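Local coordinates for protein mannan endo-1,6-alpha-mannosidase (Chaetomium thermophilum, PDB 6RY0) that probably cleaves alpha-1,6-mannosidic linkages as a calcium-binding family 76 glycosidase and is linked to the transfer of GPI-anchored glycoproteins into the fungal cell wall, at residues Q160-W163 against T164-S168; N215-Y218 against A219-E223. All coordinates share one frame; numbering follows the deposited sequence. Where two conformers were deposited one is given.

Contact 1 (160-168) and contact 2 (215-223) are both local contacts along one helix and its end: the first in the last turns of helix 155-167, the second from the N-cap into the first turns of helix 216-231. Their centres lie about 12 Å apart. W163 joins them: its ring meets those of Y218 and W221 edge-to-face, with W163 CZ2 3.4 Å from W221 CD1. Beside this aromatic group Q160 NE2 lies 3.0 Å from Y218 OH, a probable hydrogen bond. Contact 1 is the nearer to a metal site, the Q166 side chain being about 8 Å from that of D129, which binds a second calcium ion in another structure of this protein but carries none here; contact 2 lies away from the annotated sites.

Contact 1: Q160-W163 against T164-S168; sequences QAVW and TTQAS
A167 sets its methyl group over one face of the W163 ring, CB standing 4.2 Å from the centroid of the six-membered ring and only 11° off its normal, a CH-pi contact between residues one helical turn apart. The indole reaches this place because CG is anti to the backbone N (chi1 -180°). F202 of helix 196-213 stacks on the same tryptophan, and L209 packs against it. This is the tight side of the contact, shared with V162 and Q166, whose side chains run alongside each other with V162 CG1 3.8 Å from Q166 NE2; that amide is held by Q130 of helix 127-142. T165 OG1, turned between its backbone N and carbonyl carbon (chi1 67°), is 2.9 Å from V162 O and donates to it, and it too has Q130 as a partner. V162 O therefore takes two donors, the second being Q166 N. The T164 side is the looser one, partly open to solvent. There T164 OG1 donates to Q160 O over 2.8 Å, while T164 N approaches the same oxygen from the opposite face of the carbonyl plane. The outer end of Q160 turns away, its OE1 accepting from D421 N. Threonine hydroxyls returned to the carbonyls three and four residues earlier, beside the regular i to i+4 bonds, are characteristic of alpha-helices, here in the last turns of helix 155-167.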
ATOM      1  N   GLN A 160       1.060 -14.032  -6.460  1.00  6.61           N
ATOM      2  CA  GLN A 160       2.139 -14.995  -6.573  1.00  6.46           C
ATOM      3  C   GLN A 160       3.116 -14.649  -7.683  1.00  6.42           C
ATOM      4  O   GLN A 160       4.316 -14.858  -7.537  1.00  6.68           O
ATOM      5  CB  GLN A 160       1.581 -16.403  -6.851  1.00  6.87           C
ATOM      6  CG  GLN A 160       0.843 -16.997  -5.682  1.00  6.71           C
ATOM      7  CD  GLN A 160       0.217 -18.313  -6.048  1.00  7.19           C
ATOM      8  OE1 GLN A 160      -0.427 -18.441  -7.079  1.00  7.71           O
ATOM      9  NE2 GLN A 160       0.388 -19.297  -5.188  1.00  8.72           N
ATOM     10  N   ALA A 161       2.618 -14.121  -8.805  1.00  6.49           N
ATOM     11  CA  ALA A 161       3.501 -13.763  -9.909  1.00  6.69           C
ATOM     12  C   ALA A 161       4.398 -12.597  -9.542  1.00  6.31           C
ATOM     13  O   ALA A 161       5.591 -12.615  -9.818  1.00  7.03           O
ATOM     14  CB  ALA A 161       2.692 -13.433 -11.141  1.00  7.36           C
ATOM     15  N   VAL A 162       3.824 -11.579  -8.914  1.00  6.24           N
ATOM     16  CA  VAL A 162       4.641 -10.464  -8.445  1.00  6.54           C
ATOM     17  C   VAL A 162       5.714 -10.953  -7.491  1.00  6.31           C
ATOM     18  O   VAL A 162       6.895 -10.651  -7.665  1.00  6.97           O
ATOM     19  CB  VAL A 162       3.779  -9.334  -7.835  1.00  6.24           C
ATOM     20  CG1 VAL A 162       4.672  -8.296  -7.183  1.00  6.94           C
ATOM     21  CG2 VAL A 162       2.889  -8.724  -8.904  1.00  6.72           C
ATOM     22  N   TRP A 163       5.318 -11.716  -6.485  1.00  6.54           N
ATOM     23  CA  TRP A 163       6.262 -12.192  -5.501  1.00  7.20           C
ATOM     24  C   TRP A 163       7.369 -13.023  -6.164  1.00  6.94           C
ATOM     25  O   TRP A 163       8.547 -12.874  -5.854  1.00  7.26           O
ATOM     26  CB  TRP A 163       5.516 -13.000  -4.422  1.00  7.74           C
ATOM     27  CG  TRP A 163       6.451 -13.523  -3.347  1.00  7.85           C
ATOM     28  CD1 TRP A 163       6.808 -12.888  -2.196  1.00  7.86           C
ATOM     29  CD2 TRP A 163       7.167 -14.740  -3.374  1.00  7.67           C
ATOM     30  NE1 TRP A 163       7.712 -13.634  -1.509  1.00  7.42           N
ATOM     31  CE2 TRP A 163       7.961 -14.779  -2.220  1.00  7.77           C
ATOM     32  CE3 TRP A 163       7.202 -15.827  -4.265  1.00  8.08           C
ATOM     33  CZ2 TRP A 163       8.804 -15.850  -1.944  1.00  8.64           C
ATOM     34  CZ3 TRP A 163       8.017 -16.878  -4.002  1.00  9.42           C
ATOM     35  CH2 TRP A 163       8.825 -16.887  -2.855  1.00  9.33           C
ATOM     36  N   THR A 164       6.976 -13.929  -7.074  1.00  6.71           N
ATOM     37  CA  THR A 164       7.941 -14.805  -7.711  1.00  7.30           C
ATOM     38  C   THR A 164       8.954 -14.003  -8.524  1.00  7.35           C
ATOM     39  O   THR A 164      10.166 -14.271  -8.464  1.00  8.05           O
ATOM     40  CB  THR A 164       7.219 -15.850  -8.571  1.00  8.09           C
ATOM     41  OG1 THR A 164       6.462 -16.719  -7.726  1.00  8.30           O
ATOM     42  CG2 THR A 164       8.235 -16.671  -9.352  1.00  9.15           C
ATOM     43  N   THR A 165       8.511 -13.018  -9.288  1.00  7.04           N
ATOM     44  CA  THR A 165       9.435 -12.194 -10.035  1.00  7.37           C
ATOM     45  C   THR A 165      10.348 -11.418  -9.108  1.00  7.38           C
ATOM     46  O   THR A 165      11.521 -11.175  -9.452  1.00  8.33           O
ATOM     47  CB  THR A 165       8.745 -11.260 -11.039  1.00  8.66           C
ATOM     48  OG1 THR A 165       7.979 -10.265 -10.358  1.00 10.09           O
ATOM     49  CG2 THR A 165       7.921 -12.014 -12.068  1.00  9.64           C
ATOM     50  N   GLN A 166       9.861 -11.024  -7.944  1.00  7.40           N
ATOM     51  CA  GLN A 166      10.669 -10.301  -6.962  1.00  7.57           C
ATOM     52  C   GLN A 166      11.666 -11.197  -6.253  1.00  8.27           C
ATOM     53  O   GLN A 166      12.684 -10.711  -5.780  1.00  9.59           O
ATOM     54  CB  GLN A 166       9.769  -9.536  -5.974  1.00  7.57           C
ATOM     55  CG  GLN A 166       9.092  -8.387  -6.653  1.00  8.36           C
ATOM     56  CD  GLN A 166       8.305  -7.496  -5.783  1.00 11.90           C
ATOM     57  OE1 GLN A 166       8.169  -7.742  -4.602  1.00 16.55           O
ATOM     58  NE2 GLN A 166       7.820  -6.409  -6.357  1.00 13.46           N
ATOM     59  N   ALA A 167      11.381 -12.494  -6.198  1.00  8.46           N
ATOM     60  CA  ALA A 167      12.275 -13.503  -5.624  1.00  8.65           C
ATOM     61  C   ALA A 167      13.314 -14.004  -6.625  1.00  9.31           C
ATOM     62  O   ALA A 167      14.201 -14.755  -6.269  1.00 11.04           O
ATOM     63  CB  ALA A 167      11.462 -14.679  -5.121  1.00  8.83           C
ATOM     64  N   SER A 168      13.228 -13.601  -7.891  1.00  9.57           N
ATOM     65  CA  SER A 168      14.079 -14.147  -8.929  1.00  9.82           C
ATOM     66  C   SER A 168      15.532 -13.797  -8.639  1.00 10.00           C
ATOM     67  O   SER A 168      15.835 -12.709  -8.152  1.00 10.12           O
ATOM     68  CB  SER A 168      13.604 -13.609 -10.274  1.00 10.91           C
ATOM     69  OG  SER A 168      14.208 -14.268 -11.374  1.00 11.39           O
TER

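Contact 2: N215-Y218 against A219-E223; sequences NNTY and AEWAE
E220 N donates to N216 O over 2.9 Å, and W221 N and A222 N continue the i to i+4 ladder to T217 O and Y218 O. At the start of the helix N215 is the N-cap: its OD1 accepts from T217 N at 3.0 Å, with the donor lying 38° out of the amide plane and the N-H...O angle only 137°, so the capping bond is bent. On the exposed side a water lies 2.6 Å from E220 OE2, to which it donates, and 2.8 Å from T217 OG1, tying together two side chains that do not bond directly. The E220 chain lies back over N216, its CG 3.3 Å from N216 O. Packing follows one turn on, where T217 and W221 run side by side with T217 CG2 4.0 Å from W221 CD1. The methyl lies there because it is anti to the backbone N, which leaves the hydroxyl (chi1 -64°) for the water. T217 O sits at the indole edge, in its plane. The inner side is lined by A219 and A222, which fit against A210 and F203 of helix 196-213 and M274 of helix 261-278, so that the first turns of helix 216-231 are seated between these two helices.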
ATOM      1  N   ASN A 215       2.087 -21.972   2.767  1.00  8.93           N
ATOM      2  CA  ASN A 215       3.350 -22.432   2.218  1.00  8.90           C
ATOM      3  C   ASN A 215       4.519 -21.714   2.882  1.00  8.88           C
ATOM      4  O   ASN A 215       4.631 -20.489   2.830  1.00  8.94           O
ATOM      5  CB  ASN A 215       3.358 -22.218   0.702  1.00  8.58           C
ATOM      6  CG  ASN A 215       4.585 -22.752   0.044  1.00  9.29           C
ATOM      7  OD1 ASN A 215       5.655 -22.145   0.146  1.00 10.05           O
ATOM      8  ND2 ASN A 215       4.452 -23.818  -0.682  1.00 11.31           N
ATOM      9  N   ASN A 216       5.401 -22.473   3.497  1.00  9.10           N
ATOM     10  CA  ASN A 216       6.458 -21.884   4.305  0.58  9.49           C
ATOM     11  C   ASN A 216       7.570 -21.223   3.517  1.00  9.06           C
ATOM     12  O   ASN A 216       8.305 -20.433   4.084  1.00 10.10           O
ATOM     13  CB  ASN A 216       7.090 -22.926   5.205  0.58 11.75           C
ATOM     14  CG  ASN A 216       6.196 -23.339   6.337  0.58 13.96           C
ATOM     15  OD1 ASN A 216       5.270 -22.635   6.728  0.58 14.54           O
ATOM     16  ND2 ASN A 216       6.480 -24.499   6.898  0.58 16.75           N
ATOM     17  N   THR A 217       7.712 -21.514   2.221  1.00  8.62           N
ATOM     18  CA  THR A 217       8.769 -20.881   1.463  1.00  8.67           C
ATOM     19  C   THR A 217       8.538 -19.371   1.363  1.00  7.88           C
ATOM     20  O   THR A 217       9.490 -18.603   1.393  1.00  8.66           O
ATOM     21  CB  THR A 217       8.943 -21.552   0.111  1.00  9.09           C
ATOM     22  OG1 THR A 217       9.364 -22.890   0.363  1.00 10.93           O
ATOM     23  CG2 THR A 217       9.967 -20.823  -0.755  1.00  9.67           C
ATOM     24  N   TYR A 218       7.272 -18.962   1.270  1.00  7.50           N
ATOM     25  CA  TYR A 218       6.976 -17.542   1.319  1.00  7.53           C
ATOM     26  C   TYR A 218       7.498 -16.922   2.621  1.00  7.56           C
ATOM     27  O   TYR A 218       8.072 -15.823   2.637  1.00  8.22           O
ATOM     28  CB  TYR A 218       5.477 -17.278   1.217  1.00  7.50           C
ATOM     29  CG  TYR A 218       4.827 -17.671  -0.071  1.00  7.29           C
ATOM     30  CD1 TYR A 218       5.171 -17.065  -1.278  1.00  7.52           C
ATOM     31  CD2 TYR A 218       3.791 -18.592  -0.091  1.00  7.46           C
ATOM     32  CE1 TYR A 218       4.509 -17.398  -2.446  1.00  7.52           C
ATOM     33  CE2 TYR A 218       3.144 -18.938  -1.274  1.00  7.58           C
ATOM     34  CZ  TYR A 218       3.492 -18.332  -2.436  1.00  8.01           C
ATOM     35  OH  TYR A 218       2.811 -18.731  -3.571  1.00  9.06           O
ATOM     36  N   ALA A 219       7.227 -17.587   3.727  1.00  8.02           N
ATOM     37  CA  ALA A 219       7.609 -17.090   5.054  1.00  8.34           C
ATOM     38  C   ALA A 219       9.102 -17.041   5.228  1.00  8.29           C
ATOM     39  O   ALA A 219       9.615 -16.124   5.854  1.00  8.61           O
ATOM     40  CB  ALA A 219       6.996 -17.975   6.120  1.00  9.76           C
ATOM     41  N   GLU A 220       9.815 -18.042   4.714  0.90  7.83           N
ATOM     42  CA  GLU A 220      11.274 -18.042   4.861  0.90  8.56           C
ATOM     43  C   GLU A 220      11.891 -16.860   4.115  0.90  7.77           C
ATOM     44  O   GLU A 220      12.805 -16.201   4.624  0.90  8.10           O
ATOM     45  CB  GLU A 220      11.843 -19.371   4.361  0.90 11.81           C
ATOM     46  CG  GLU A 220      11.415 -20.591   5.094  0.90 18.27           C
ATOM     47  CD  GLU A 220      11.689 -21.875   4.313  0.90 24.18           C
ATOM     48  OE1 GLU A 220      12.361 -21.840   3.245  0.90 26.25           O
ATOM     49  OE2 GLU A 220      11.220 -22.938   4.769  0.90 27.03           O
ATOM     50  N   TRP A 221      11.373 -16.552   2.925  1.00  7.95           N
ATOM     51  CA  TRP A 221      11.809 -15.354   2.212  1.00  7.91           C
ATOM     52  C   TRP A 221      11.475 -14.083   2.989  1.00  7.94           C
ATOM     53  O   TRP A 221      12.283 -13.150   3.054  1.00  8.42           O
ATOM     54  CB  TRP A 221      11.201 -15.304   0.822  1.00  8.06           C
ATOM     55  CG  TRP A 221      11.980 -15.977  -0.241  1.00  8.43           C
ATOM     56  CD1 TRP A 221      11.735 -17.201  -0.818  1.00  9.91           C
ATOM     57  CD2 TRP A 221      13.064 -15.412  -0.955  1.00  9.43           C
ATOM     58  NE1 TRP A 221      12.606 -17.424  -1.846  1.00 10.61           N
ATOM     59  CE2 TRP A 221      13.421 -16.325  -1.974  1.00  9.91           C
ATOM     60  CE3 TRP A 221      13.745 -14.215  -0.849  1.00 10.98           C
ATOM     61  CZ2 TRP A 221      14.428 -16.058  -2.884  1.00 12.10           C
ATOM     62  CZ3 TRP A 221      14.759 -13.964  -1.728  1.00 12.71           C
ATOM     63  CH2 TRP A 221      15.096 -14.876  -2.732  1.00 12.67           C
ATOM     64  N   ALA A 222      10.264 -14.017   3.530  1.00  7.77           N
ATOM     65  CA  ALA A 222       9.879 -12.816   4.283  1.00  8.33           C
ATOM     66  C   ALA A 222      10.818 -12.606   5.454  1.00  7.90           C
ATOM     67  O   ALA A 222      11.269 -11.489   5.714  1.00  8.93           O
ATOM     68  CB  ALA A 222       8.444 -12.951   4.732  1.00  8.78           C
ATOM     69  N   GLU A 223      11.126 -13.681   6.185  1.00  8.45           N
ATOM     70  CA  GLU A 223      12.075 -13.645   7.314  0.50  9.31           C
ATOM     71  C   GLU A 223      13.417 -13.086   6.822  1.00  8.67           C
ATOM     72  O   GLU A 223      14.040 -12.233   7.466  1.00  9.58           O
ATOM     73  CB  GLU A 223      12.293 -15.053   7.961  0.50 10.90           C
ATOM     74  CG  GLU A 223      11.071 -15.845   8.621  0.50 13.02           C
ATOM     75  CD  GLU A 223      10.943 -15.749  10.174  0.50 12.99           C
ATOM     76  OE1 GLU A 223      11.730 -14.955  10.740  0.50 15.18           O
ATOM     77  OE2 GLU A 223      10.028 -16.433  10.822  0.50 10.97           O
TER
HETATM   78  O   HOH W   1      10.188 -24.100   2.716  1.00 34.60           O